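Local coordinates for tetratricopeptide repeat protein (Parabacteroides merdae ATCC 43184, PDB 4R7S), which is of unknown function but, as a tetratricopeptide repeat protein, probably offers a curved helical scaffold for binding other proteins or peptides, at residues I50-G55 / A82-E87; L213-G218 / M240-E245; L118-Q123 / A150-M155; E110-R115 / D133-V138. One frame throughout, in Å; residues are numbered along the deposited sequence.

Contact 1. Residues I50-G55 / A82-E87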
# COMPACT_ATOMS: atom_id res chain seq x y z
N ILE A 50 -11.62 -2.51 12.31
CA ILE A 50 -12.66 -3.52 12.07
C ILE A 50 -13.55 -3.08 10.87
O ILE A 50 -13.85 -3.90 9.99
CB ILE A 50 -13.48 -3.75 13.36
CG1 ILE A 50 -12.65 -4.52 14.40
CG2 ILE A 50 -14.81 -4.45 13.08
CD1 ILE A 50 -13.14 -4.40 15.79
N GLN A 51 -13.93 -1.79 10.85
CA GLN A 51 -14.73 -1.18 9.79
C GLN A 51 -13.96 -1.15 8.47
O GLN A 51 -14.55 -1.44 7.43
CB GLN A 51 -15.18 0.24 10.18
CG GLN A 51 -16.23 0.24 11.29
CD GLN A 51 -16.67 1.63 11.65
OE1 GLN A 51 -15.87 2.56 11.76
NE2 GLN A 51 -17.96 1.80 11.87
N ARG A 52 -12.66 -0.84 8.51
CA ARG A 52 -11.80 -0.80 7.32
C ARG A 52 -11.65 -2.21 6.71
O ARG A 52 -11.74 -2.35 5.50
CB ARG A 52 -10.41 -0.22 7.67
CG ARG A 52 -9.56 0.10 6.44
CD ARG A 52 -8.10 0.31 6.79
NE ARG A 52 -7.36 0.75 5.61
CZ ARG A 52 -6.07 1.08 5.60
NH1 ARG A 52 -5.35 1.02 6.71
NH2 ARG A 52 -5.49 1.46 4.47
N ARG A 53 -11.46 -3.24 7.56
CA ARG A 53 -11.32 -4.63 7.14
C ARG A 53 -12.64 -5.20 6.55
O ARG A 53 -12.63 -6.31 6.02
CB ARG A 53 -10.83 -5.50 8.29
CG ARG A 53 -9.34 -5.35 8.60
CD ARG A 53 -8.96 -6.15 9.82
NE ARG A 53 -9.25 -7.57 9.66
CZ ARG A 53 -9.36 -8.44 10.66
NH1 ARG A 53 -9.22 -8.04 11.92
NH2 ARG A 53 -9.62 -9.72 10.41
N GLN A 54 -13.74 -4.43 6.63
CA GLN A 54 -15.04 -4.77 6.07
C GLN A 54 -15.30 -4.01 4.77
O GLN A 54 -16.29 -4.28 4.08
CB GLN A 54 -16.15 -4.45 7.06
CG GLN A 54 -16.47 -5.57 8.03
CD GLN A 54 -17.51 -5.10 9.01
OE1 GLN A 54 -18.73 -5.23 8.79
NE2 GLN A 54 -17.06 -4.47 10.07
N GLY A 55 -14.41 -3.06 4.47
CA GLY A 55 -14.52 -2.20 3.30
C GLY A 55 -15.35 -0.96 3.54
O GLY A 55 -15.56 -0.17 2.62
N ALA A 82 -3.71 7.68 8.09
CA ALA A 82 -2.94 8.10 6.91
C ALA A 82 -2.99 7.00 5.85
O ALA A 82 -3.23 7.30 4.68
CB ALA A 82 -1.50 8.42 7.28
N SER A 83 -2.88 5.73 6.28
CA SER A 83 -2.98 4.56 5.41
C SER A 83 -4.38 4.49 4.80
O SER A 83 -4.52 4.16 3.62
CB SER A 83 -2.67 3.29 6.19
OG SER A 83 -2.84 2.14 5.38
N LEU A 84 -5.41 4.80 5.58
CA LEU A 84 -6.77 4.80 5.08
C LEU A 84 -6.95 5.93 4.04
O LEU A 84 -7.56 5.68 3.00
CB LEU A 84 -7.79 4.92 6.22
CG LEU A 84 -9.27 4.97 5.82
CD1 LEU A 84 -9.71 3.71 5.08
CD2 LEU A 84 -10.13 5.18 7.01
N TYR A 85 -6.40 7.13 4.30
CA TYR A 85 -6.47 8.27 3.37
C TYR A 85 -5.86 7.90 2.02
O TYR A 85 -6.41 8.26 0.99
CB TYR A 85 -5.77 9.50 3.95
CG TYR A 85 -6.62 10.36 4.86
CD1 TYR A 85 -7.95 10.63 4.55
CD2 TYR A 85 -6.09 10.93 6.01
CE1 TYR A 85 -8.74 11.44 5.38
CE2 TYR A 85 -6.86 11.76 6.83
CZ TYR A 85 -8.18 12.01 6.51
OH TYR A 85 -8.96 12.81 7.31
N THR A 86 -4.74 7.17 2.04
CA THR A 86 -4.02 6.70 0.87
C THR A 86 -4.94 5.79 0.05
O THR A 86 -5.04 5.97 -1.16
CB THR A 86 -2.70 6.03 1.29
OG1 THR A 86 -1.86 7.02 1.89
CG2 THR A 86 -1.93 5.43 0.11
N GLU A 87 -5.65 4.86 0.74
CA GLU A 87 -6.59 3.91 0.13
C GLU A 87 -7.78 4.67 -0.48
O GLU A 87 -8.32 4.24 -1.51
CB GLU A 87 -7.05 2.89 1.18
CG GLU A 87 -7.62 1.63 0.56
CD GLU A 87 -8.25 0.62 1.50
OE1 GLU A 87 -7.82 0.52 2.66
OE2 GLU A 87 -9.14 -0.14 1.03

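Contact 2. Residues L213-G218 / M240-E245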
# COMPACT_ATOMS: atom_id res chain seq x y z
N LEU A 213 1.55 -7.41 -12.98
CA LEU A 213 2.42 -8.12 -13.89
C LEU A 213 1.64 -8.63 -15.10
O LEU A 213 2.21 -8.69 -16.19
CB LEU A 213 3.20 -9.25 -13.19
CG LEU A 213 4.49 -9.64 -13.91
CD1 LEU A 213 5.55 -8.52 -13.81
CD2 LEU A 213 5.00 -11.00 -13.46
N TYR A 214 0.33 -8.93 -14.93
CA TYR A 214 -0.49 -9.34 -16.08
C TYR A 214 -0.70 -8.13 -16.99
O TYR A 214 -0.57 -8.26 -18.20
CB TYR A 214 -1.82 -9.97 -15.65
CG TYR A 214 -1.74 -11.46 -15.36
CD1 TYR A 214 -1.84 -12.39 -16.39
CD2 TYR A 214 -1.61 -11.93 -14.06
CE1 TYR A 214 -1.76 -13.77 -16.14
CE2 TYR A 214 -1.55 -13.30 -13.79
CZ TYR A 214 -1.65 -14.22 -14.83
OH TYR A 214 -1.66 -15.57 -14.57
N VAL A 215 -0.93 -6.92 -16.40
CA VAL A 215 -1.07 -5.66 -17.16
C VAL A 215 0.24 -5.41 -17.92
O VAL A 215 0.20 -5.17 -19.12
CB VAL A 215 -1.48 -4.45 -16.28
CG1 VAL A 215 -1.27 -3.12 -17.00
CG2 VAL A 215 -2.91 -4.58 -15.80
N LEU A 216 1.38 -5.52 -17.21
CA LEU A 216 2.73 -5.35 -17.75
C LEU A 216 2.99 -6.30 -18.93
O LEU A 216 3.39 -5.82 -20.00
CB LEU A 216 3.81 -5.53 -16.66
CG LEU A 216 5.21 -5.00 -17.05
CD1 LEU A 216 5.18 -3.50 -17.38
CD2 LEU A 216 6.23 -5.31 -15.99
N ARG A 217 2.71 -7.61 -18.76
CA ARG A 217 2.84 -8.55 -19.87
C ARG A 217 1.85 -8.22 -21.02
O ARG A 217 2.20 -8.36 -22.20
CB ARG A 217 2.64 -10.00 -19.40
CG ARG A 217 3.17 -10.98 -20.46
CD ARG A 217 3.23 -12.38 -19.93
NE ARG A 217 1.89 -12.93 -19.74
CZ ARG A 217 1.65 -14.20 -19.48
NH1 ARG A 217 2.65 -15.07 -19.38
NH2 ARG A 217 0.40 -14.63 -19.33
N GLY A 218 0.66 -7.76 -20.67
CA GLY A 218 -0.36 -7.40 -21.66
C GLY A 218 0.07 -6.21 -22.51
O GLY A 218 -0.08 -6.22 -23.74
N MSE A 240 -8.58 -10.09 -11.24
CA MSE A 240 -7.72 -10.04 -10.06
C MSE A 240 -7.85 -8.70 -9.30
O MSE A 240 -7.15 -8.48 -8.30
CB MSE A 240 -6.26 -10.30 -10.47
CG MSE A 240 -6.02 -11.76 -10.81
SE MSE A 240 -4.24 -12.10 -11.49
CE MSE A 240 -3.26 -11.98 -9.77
N GLY A 241 -8.77 -7.84 -9.76
CA GLY A 241 -9.05 -6.57 -9.11
C GLY A 241 -8.24 -5.36 -9.53
O GLY A 241 -8.17 -4.39 -8.77
N TYR A 242 -7.64 -5.37 -10.74
CA TYR A 242 -6.91 -4.21 -11.26
C TYR A 242 -7.91 -3.12 -11.61
O TYR A 242 -9.01 -3.46 -12.06
CB TYR A 242 -6.08 -4.59 -12.51
CG TYR A 242 -5.09 -3.53 -12.94
CD1 TYR A 242 -3.79 -3.50 -12.45
CD2 TYR A 242 -5.46 -2.54 -13.86
CE1 TYR A 242 -2.88 -2.51 -12.84
CE2 TYR A 242 -4.56 -1.56 -14.26
CZ TYR A 242 -3.27 -1.55 -13.75
OH TYR A 242 -2.38 -0.58 -14.16
N ASN A 243 -7.54 -1.82 -11.44
CA ASN A 243 -8.39 -0.65 -11.75
C ASN A 243 -9.25 -0.89 -13.00
O ASN A 243 -8.74 -0.99 -14.13
CB ASN A 243 -7.57 0.65 -11.91
CG ASN A 243 -8.45 1.89 -11.95
OD1 ASN A 243 -9.10 2.20 -12.95
ND2 ASN A 243 -8.50 2.63 -10.86
N LYS A 244 -10.58 -1.01 -12.77
CA LYS A 244 -11.61 -1.28 -13.77
C LYS A 244 -11.68 -0.23 -14.86
O LYS A 244 -11.94 -0.60 -16.00
CB LYS A 244 -12.99 -1.44 -13.11
CG LYS A 244 -13.44 -2.90 -13.04
CD LYS A 244 -14.29 -3.18 -11.80
CE LYS A 244 -14.98 -4.53 -11.84
NZ LYS A 244 -14.05 -5.66 -11.57
N GLU A 245 -11.43 1.06 -14.53
CA GLU A 245 -11.43 2.16 -15.52
C GLU A 245 -10.27 2.02 -16.50
O GLU A 245 -10.48 2.09 -17.71
CB GLU A 245 -11.35 3.55 -14.87
CG GLU A 245 -12.48 3.95 -13.94
CD GLU A 245 -12.19 5.26 -13.24
OE1 GLU A 245 -11.36 5.27 -12.30
OE2 GLU A 245 -12.74 6.30 -13.68

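Contact 3. Residues L118-Q123 / A150-M155. With EDO (1,2-ethanediol), chain D.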
# COMPACT_ATOMS: atom_id res chain seq x y z
N LEU A 118 4.55 8.34 -1.16
CA LEU A 118 3.62 9.43 -1.49
C LEU A 118 4.33 10.53 -2.23
O LEU A 118 3.77 11.08 -3.19
CB LEU A 118 2.95 10.04 -0.25
CG LEU A 118 1.77 9.34 0.36
CD1 LEU A 118 1.20 10.19 1.46
CD2 LEU A 118 0.67 9.08 -0.68
N TYR A 119 5.55 10.88 -1.77
CA TYR A 119 6.35 11.93 -2.37
C TYR A 119 6.73 11.54 -3.82
O TYR A 119 6.79 12.41 -4.69
CB TYR A 119 7.61 12.22 -1.53
CG TYR A 119 7.40 13.18 -0.37
CD1 TYR A 119 6.57 14.30 -0.49
CD2 TYR A 119 8.11 13.03 0.82
CE1 TYR A 119 6.42 15.21 0.56
CE2 TYR A 119 7.97 13.93 1.88
CZ TYR A 119 7.12 15.02 1.74
OH TYR A 119 6.99 15.92 2.77
N ILE A 120 6.95 10.22 -4.08
CA ILE A 120 7.28 9.74 -5.42
C ILE A 120 6.06 10.02 -6.31
O ILE A 120 6.19 10.69 -7.33
CB ILE A 120 7.71 8.24 -5.45
CG1 ILE A 120 9.10 8.03 -4.85
CG2 ILE A 120 7.65 7.68 -6.88
CD1 ILE A 120 9.43 6.54 -4.56
N GLN A 121 4.88 9.57 -5.86
CA GLN A 121 3.60 9.74 -6.53
C GLN A 121 3.29 11.21 -6.78
O GLN A 121 2.72 11.52 -7.82
CB GLN A 121 2.50 9.09 -5.68
CG GLN A 121 1.09 9.17 -6.24
CD GLN A 121 0.08 8.53 -5.33
OE1 GLN A 121 0.38 7.65 -4.50
NE2 GLN A 121 -1.17 8.94 -5.48
N LEU A 122 3.71 12.10 -5.88
CA LEU A 122 3.46 13.54 -6.02
C LEU A 122 4.57 14.25 -6.80
O LEU A 122 4.61 15.49 -6.77
CB LEU A 122 3.31 14.20 -4.64
CG LEU A 122 1.98 13.95 -3.89
CD1 LEU A 122 2.02 14.61 -2.51
CD2 LEU A 122 0.78 14.51 -4.64
N GLN A 123 5.47 13.47 -7.49
CA GLN A 123 6.60 13.98 -8.30
C GLN A 123 7.59 14.77 -7.42
O GLN A 123 8.42 15.52 -7.93
CB GLN A 123 6.07 14.83 -9.49
CG GLN A 123 6.87 14.72 -10.79
CD GLN A 123 6.52 15.74 -11.86
OE1 GLN A 123 5.53 16.49 -11.77
NE2 GLN A 123 7.34 15.77 -12.91
N ALA A 150 15.10 2.70 -5.61
CA ALA A 150 14.99 2.09 -6.92
C ALA A 150 13.76 2.61 -7.69
O ALA A 150 13.87 3.00 -8.87
CB ALA A 150 14.92 0.57 -6.78
N ILE A 151 12.60 2.67 -7.02
CA ILE A 151 11.33 3.14 -7.62
C ILE A 151 11.45 4.62 -7.94
O ILE A 151 11.11 5.03 -9.04
CB ILE A 151 10.11 2.80 -6.71
CG1 ILE A 151 9.94 1.27 -6.59
CG2 ILE A 151 8.80 3.46 -7.23
CD1 ILE A 151 9.36 0.85 -5.27
N LEU A 152 11.98 5.41 -7.00
CA LEU A 152 12.23 6.85 -7.13
C LEU A 152 13.09 7.20 -8.37
O LEU A 152 12.71 8.07 -9.16
CB LEU A 152 12.95 7.32 -5.86
CG LEU A 152 13.54 8.71 -5.86
CD1 LEU A 152 12.45 9.73 -5.90
CD2 LEU A 152 14.35 8.94 -4.64
N GLU A 153 14.23 6.50 -8.52
CA GLU A 153 15.18 6.71 -9.61
C GLU A 153 14.57 6.41 -10.95
O GLU A 153 14.78 7.19 -11.89
CB GLU A 153 16.45 5.89 -9.40
CG GLU A 153 17.34 6.41 -8.28
CD GLU A 153 17.82 7.86 -8.29
OE1 GLU A 153 17.47 8.63 -9.21
OE2 GLU A 153 18.56 8.22 -7.35
N LYS A 154 13.79 5.33 -11.03
CA LYS A 154 13.04 4.96 -12.23
C LYS A 154 12.05 6.11 -12.59
O LYS A 154 12.02 6.56 -13.72
CB LYS A 154 12.28 3.65 -11.96
CG LYS A 154 11.20 3.35 -13.00
CD LYS A 154 10.37 2.13 -12.65
CE LYS A 154 9.16 2.47 -11.81
NZ LYS A 154 8.52 1.23 -11.33
N MSE A 155 11.25 6.60 -11.62
CA MSE A 155 10.27 7.67 -11.88
C MSE A 155 10.93 9.01 -12.28
O MSE A 155 10.32 9.80 -13.02
CB MSE A 155 9.35 7.86 -10.68
CG MSE A 155 8.51 6.62 -10.34
SE MSE A 155 7.46 5.82 -11.80
CE MSE A 155 6.63 7.49 -12.56
C1 EDO D . 5.96 0.87 -8.80
O1 EDO D . 6.24 2.23 -9.14
C2 EDO D . 6.26 0.57 -7.29
O2 EDO D . 5.43 1.32 -6.40

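Contact 4. Residues E110-R115 / D133-V138. With EDO (1,2-ethanediol), chain I.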
# COMPACT_ATOMS: atom_id res chain seq x y z
N GLU A 110 7.81 3.05 9.44
CA GLU A 110 6.64 2.83 8.57
C GLU A 110 6.15 4.15 7.98
O GLU A 110 5.77 4.17 6.81
CB GLU A 110 5.50 2.13 9.31
CG GLU A 110 4.30 1.81 8.43
CD GLU A 110 4.46 0.64 7.48
OE1 GLU A 110 5.42 -0.15 7.63
OE2 GLU A 110 3.59 0.50 6.59
N ALA A 111 6.14 5.23 8.79
CA ALA A 111 5.70 6.56 8.36
C ALA A 111 6.65 7.11 7.27
O ALA A 111 6.17 7.62 6.25
CB ALA A 111 5.64 7.52 9.55
N LEU A 112 7.97 6.99 7.48
CA LEU A 112 8.99 7.44 6.54
C LEU A 112 8.83 6.74 5.19
O LEU A 112 8.86 7.42 4.16
CB LEU A 112 10.40 7.19 7.11
CG LEU A 112 10.88 8.13 8.21
CD1 LEU A 112 12.05 7.53 8.95
CD2 LEU A 112 11.22 9.52 7.65
N TYR A 113 8.64 5.42 5.21
CA TYR A 113 8.49 4.61 4.00
C TYR A 113 7.25 5.02 3.22
O TYR A 113 7.35 5.22 2.01
CB TYR A 113 8.42 3.11 4.32
CG TYR A 113 8.32 2.23 3.10
CD1 TYR A 113 9.37 2.15 2.18
CD2 TYR A 113 7.19 1.46 2.85
CE1 TYR A 113 9.27 1.37 1.03
CE2 TYR A 113 7.08 0.66 1.71
CZ TYR A 113 8.13 0.62 0.80
OH TYR A 113 8.03 -0.18 -0.31
N CYS A 114 6.12 5.17 3.90
CA CYS A 114 4.84 5.52 3.28
C CYS A 114 4.85 6.94 2.76
O CYS A 114 4.35 7.16 1.66
CB CYS A 114 3.69 5.28 4.24
SG CYS A 114 3.38 3.53 4.58
N ARG A 115 5.45 7.89 3.50
CA ARG A 115 5.54 9.27 3.05
C ARG A 115 6.45 9.33 1.84
O ARG A 115 6.14 10.04 0.88
CB ARG A 115 6.02 10.23 4.15
CG ARG A 115 5.75 11.70 3.82
CD ARG A 115 6.13 12.67 4.92
NE ARG A 115 7.57 12.70 5.23
CZ ARG A 115 8.10 13.50 6.16
NH1 ARG A 115 7.34 14.35 6.84
NH2 ARG A 115 9.40 13.46 6.40
N ASP A 133 16.56 7.77 2.80
CA ASP A 133 17.87 7.91 3.46
C ASP A 133 17.72 7.88 4.98
O ASP A 133 18.53 7.24 5.65
CB ASP A 133 18.58 9.19 3.03
CG ASP A 133 19.15 9.16 1.62
OD1 ASP A 133 19.49 8.05 1.13
OD2 ASP A 133 19.31 10.26 1.01
N LYS A 134 16.66 8.53 5.53
CA LYS A 134 16.37 8.56 6.97
C LYS A 134 16.21 7.15 7.50
O LYS A 134 16.72 6.88 8.58
CB LYS A 134 15.12 9.41 7.29
CG LYS A 134 14.98 9.83 8.77
CD LYS A 134 15.96 10.93 9.21
CE LYS A 134 15.95 11.17 10.70
NZ LYS A 134 16.98 12.17 11.10
N ILE A 135 15.52 6.26 6.75
CA ILE A 135 15.34 4.85 7.14
C ILE A 135 16.71 4.16 7.21
O ILE A 135 17.04 3.59 8.25
CB ILE A 135 14.38 4.08 6.19
CG1 ILE A 135 13.01 4.77 6.11
CG2 ILE A 135 14.25 2.61 6.66
CD1 ILE A 135 12.03 4.24 5.13
N LEU A 136 17.52 4.27 6.15
CA LEU A 136 18.85 3.65 6.10
C LEU A 136 19.82 4.20 7.17
O LEU A 136 20.75 3.50 7.57
CB LEU A 136 19.44 3.81 4.71
CG LEU A 136 18.83 2.89 3.69
CD1 LEU A 136 19.04 3.43 2.30
CD2 LEU A 136 19.33 1.45 3.86
N GLU A 137 19.59 5.42 7.65
CA GLU A 137 20.40 6.06 8.69
C GLU A 137 20.04 5.42 10.05
O GLU A 137 20.92 5.34 10.91
CB GLU A 137 20.13 7.59 8.65
CG GLU A 137 20.52 8.42 9.85
CD GLU A 137 20.01 9.85 9.80
OE1 GLU A 137 19.84 10.39 8.68
OE2 GLU A 137 19.78 10.44 10.88
N VAL A 138 18.78 4.94 10.23
CA VAL A 138 18.36 4.31 11.50
C VAL A 138 18.37 2.77 11.37
O VAL A 138 18.37 2.07 12.37
CB VAL A 138 16.99 4.81 12.07
CG1 VAL A 138 16.93 6.33 12.16
CG2 VAL A 138 15.80 4.27 11.29
C1 EDO I . 3.36 0.31 1.84
O1 EDO I . 2.26 1.02 1.29
C2 EDO I . 3.01 -0.17 3.28
O2 EDO I . 4.08 -0.93 3.82

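Contact 1. Residues I50-G55 / A82-E87
Arg52 and Glu87 reach for each other with matching first torsions: in both, CG stands anti to the backbone N and beside the carbonyl carbon (chi1 -169° and -160°). Beyond CG the Arg52 chain is fully extended, which carries its guanidinium from the end of helix 40-52 across to the last turns of helix 75-87. There it is held by two residues through bonds lying in or near its plane. NH1 and NH2 both donate end-on to Ser83 OG, at 3.1 Å from NH1 and 2.9 Å from NH2. On the adjoining edge, NE and NH2 both donate to Glu87 OE1, at 3.0 Å from NE and 3.1 Å from NH2; NH2 uses the anti lone pair, and NE approaches nearly along the C-O axis. Because NE and NH2 share OE1, this is a side-on grip on one oxygen; the guanidinium and carboxylate planes are 31° apart. Leu84 N sits above one guanidinium face, near its rim, while Leu84 CD1 packs 3.8 Å from Arg52 NE. Just beyond Arg52, Gly55 with its positive phi forms a Schellman motif. Helix 57-68, following this turn, touches Leu84 through Tyr64 and Glu87 through Leu57. Four bonds to two acceptors fix the rotation of the guanidinium, and the salt bridge probably neutralises much of its charge, making this a polar tie between two helices of the tetratricopeptide array.

Contact 2. Residues L213-G218 / M240-E245
The Tyr242 ring has Val215 over one face, with CG2 standing 3.4 Å from the ring centroid and only 4° off the ring normal. All six ring carbons are therefore at nearly equal range, Tyr242 CD1 and CE1 both lying 3.6 Å from Val215 CG2, and the contact is a centred CH-pi interaction. Val215 CG1 leans toward the phenol end, 4.0 Å from Tyr242 OH. The valine torsion accounts for this division: with chi1 at 165°, CG1 lies anti to the backbone N, leaving CG2 anti to the carbonyl carbon and directed at the ring centre. The Tyr214 ring is met differently. Met240, present as selenomethionine, brings SE to 4.5 Å from that ring's centroid at 50° off the normal, an oblique Met-aromatic contact; SE is 3.7 Å from both CD2 and CE2 of Tyr214. Phe204 makes an edge-to-face pair with the same tyrosine.

Both contacts from the second segment come from the turn between helix 227-238 and helix 244-252, while flanks of both helices pack alongside. Gly241, with positive phi, forms the Schellman motif after the first of these helices. Asn243 is the N-cap of the second: its OD1 accepts a weak bond from Glu245 N, 3.0 Å away, and a hydrogen bond from Val246 N. Meeting Tyr214 and Val215 in turn, the connection is consistent with the helix-turn-helix pattern of a tetratricopeptide-like array. Val215 also touches Ala237 on helix 227-238 and both Ile247 and Leu250 on helix 244-252, and Tyr242 itself rests on Ile247.

Contact 3. Residues L118-Q123 / A150-M155
Ile151 meets Ile120 through its CG2 branch, 4.1 Å from Ile120 CD1; the same methyl also touches a bound 1,2-ethanediol, probably from the crystallisation liquor, and Ile151 CG1 and CD1 lie along that diol too. Next along the helix, Leu152 takes Ile120 CD1 against its backbone and root, with that methyl 3.7 Å from Leu152 N and 3.8 Å from Leu152 CB. Leu152 CD1 in turn reaches Ile120 CG1 at 3.9 Å. The isoleucine can do this because CG1 lies anti to its carbonyl carbon (chi1 -72°) and the chain is extended beyond it (chi2 166°), sending CD1 one way and CG2 another. The pairing joins the C-terminal end of helix 109-121, which finishes in a Schellman motif with Gln123 at positive phi, to helix 143-156. Helix 125-138, between them in sequence, touches both partners, with Ala128 against Ile120 and Tyr125 against Leu152, in the stacked-helix manner of tetratricopeptide repeats. Lys154 takes a different direction, with NZ in a salt bridge to Asp185 on helix 178-189 and a weak hydrogen bond to ethanediol O1, 3.3 Å from NZ. One residue on, the selenomethionine Met155 crosses Ile120 at about a right angle, with CG 3.7 Å from Ile120 CG2. Trimming Ile120 to an alanine would probably open a gap beside Leu152 and, with the CG2 contact lost, set the Met155 side chain freer to turn.

Contact 4. Residues E110-R115 / D133-V138
Leu112 and Ile135 form the dense part of the contact, where CB of the leucine lies 3.7 Å from CG1 of the isoleucine. Ile135 CD1 pushes further, to 3.6 Å from the backbone N of Tyr113 and 3.9 Å from Tyr113 CB, coming in at the edge of that ring. The nearly antiparallel helix segments, at 153° with axes approaching to 9.5 Å, are joined here by apolar packing. Farther out, the packing becomes aliphatic against lysine: Leu112 CD1 is 3.7 Å from Lys134 CG. Because the Lys134 chain bends at chi2 (73°), its amino end turns from the leucine and makes a salt bridge to the exposed Glu137 whose hydrogen bond is weak, with NZ 3.3 Å from OE2. On the flank of helix 109-121 facing away from Ile135, Glu110 OE2 accepts a hydrogen bond from O2 of a second 1,2-ethanediol, probably from the crystallisation liquor, 3.2 Å away, and OE1 pairs with Arg144. Replacing Glu110 by an alanine would probably leave Arg144 without this carboxylate mate and the diol without its acceptor. The diol's C1 also approaches the Tyr113 ring at its edge. Within the stack of helices, helix 91-104 packs on Leu112 through Leu102, while helix 143-156 also packs on the pair, Ala145 touching Ile135 and Arg144 touching Tyr113; 109-121 and 125-138 thus form an antiparallel hairpin within the tetratricopeptide repeat region, flanked by the helices before and after it.

How the contacts relate
From the N terminus, contact 1 closes first, linking helices 40-52 and 75-87 around helix 57-68. Contact 4 then opens on helix 109-121, and contact 3 opens further along that helix before contact 4 closes on helix 125-138; contact 3 closes after it, on helix 143-156. These two therefore cross, their centres 14 Å apart, and together tie three successive helices. Contact 2 comes after both, joining helix 211-223 to the turn before helix 244-252 with helix 227-238 between. Contacts 1 and 3 touch through Thr86 OG1 and Leu118 CD2, 4.2 Å apart. Contacts 2 and 4 lie on opposite sides of the chain's centre, 29 Å apart between centres.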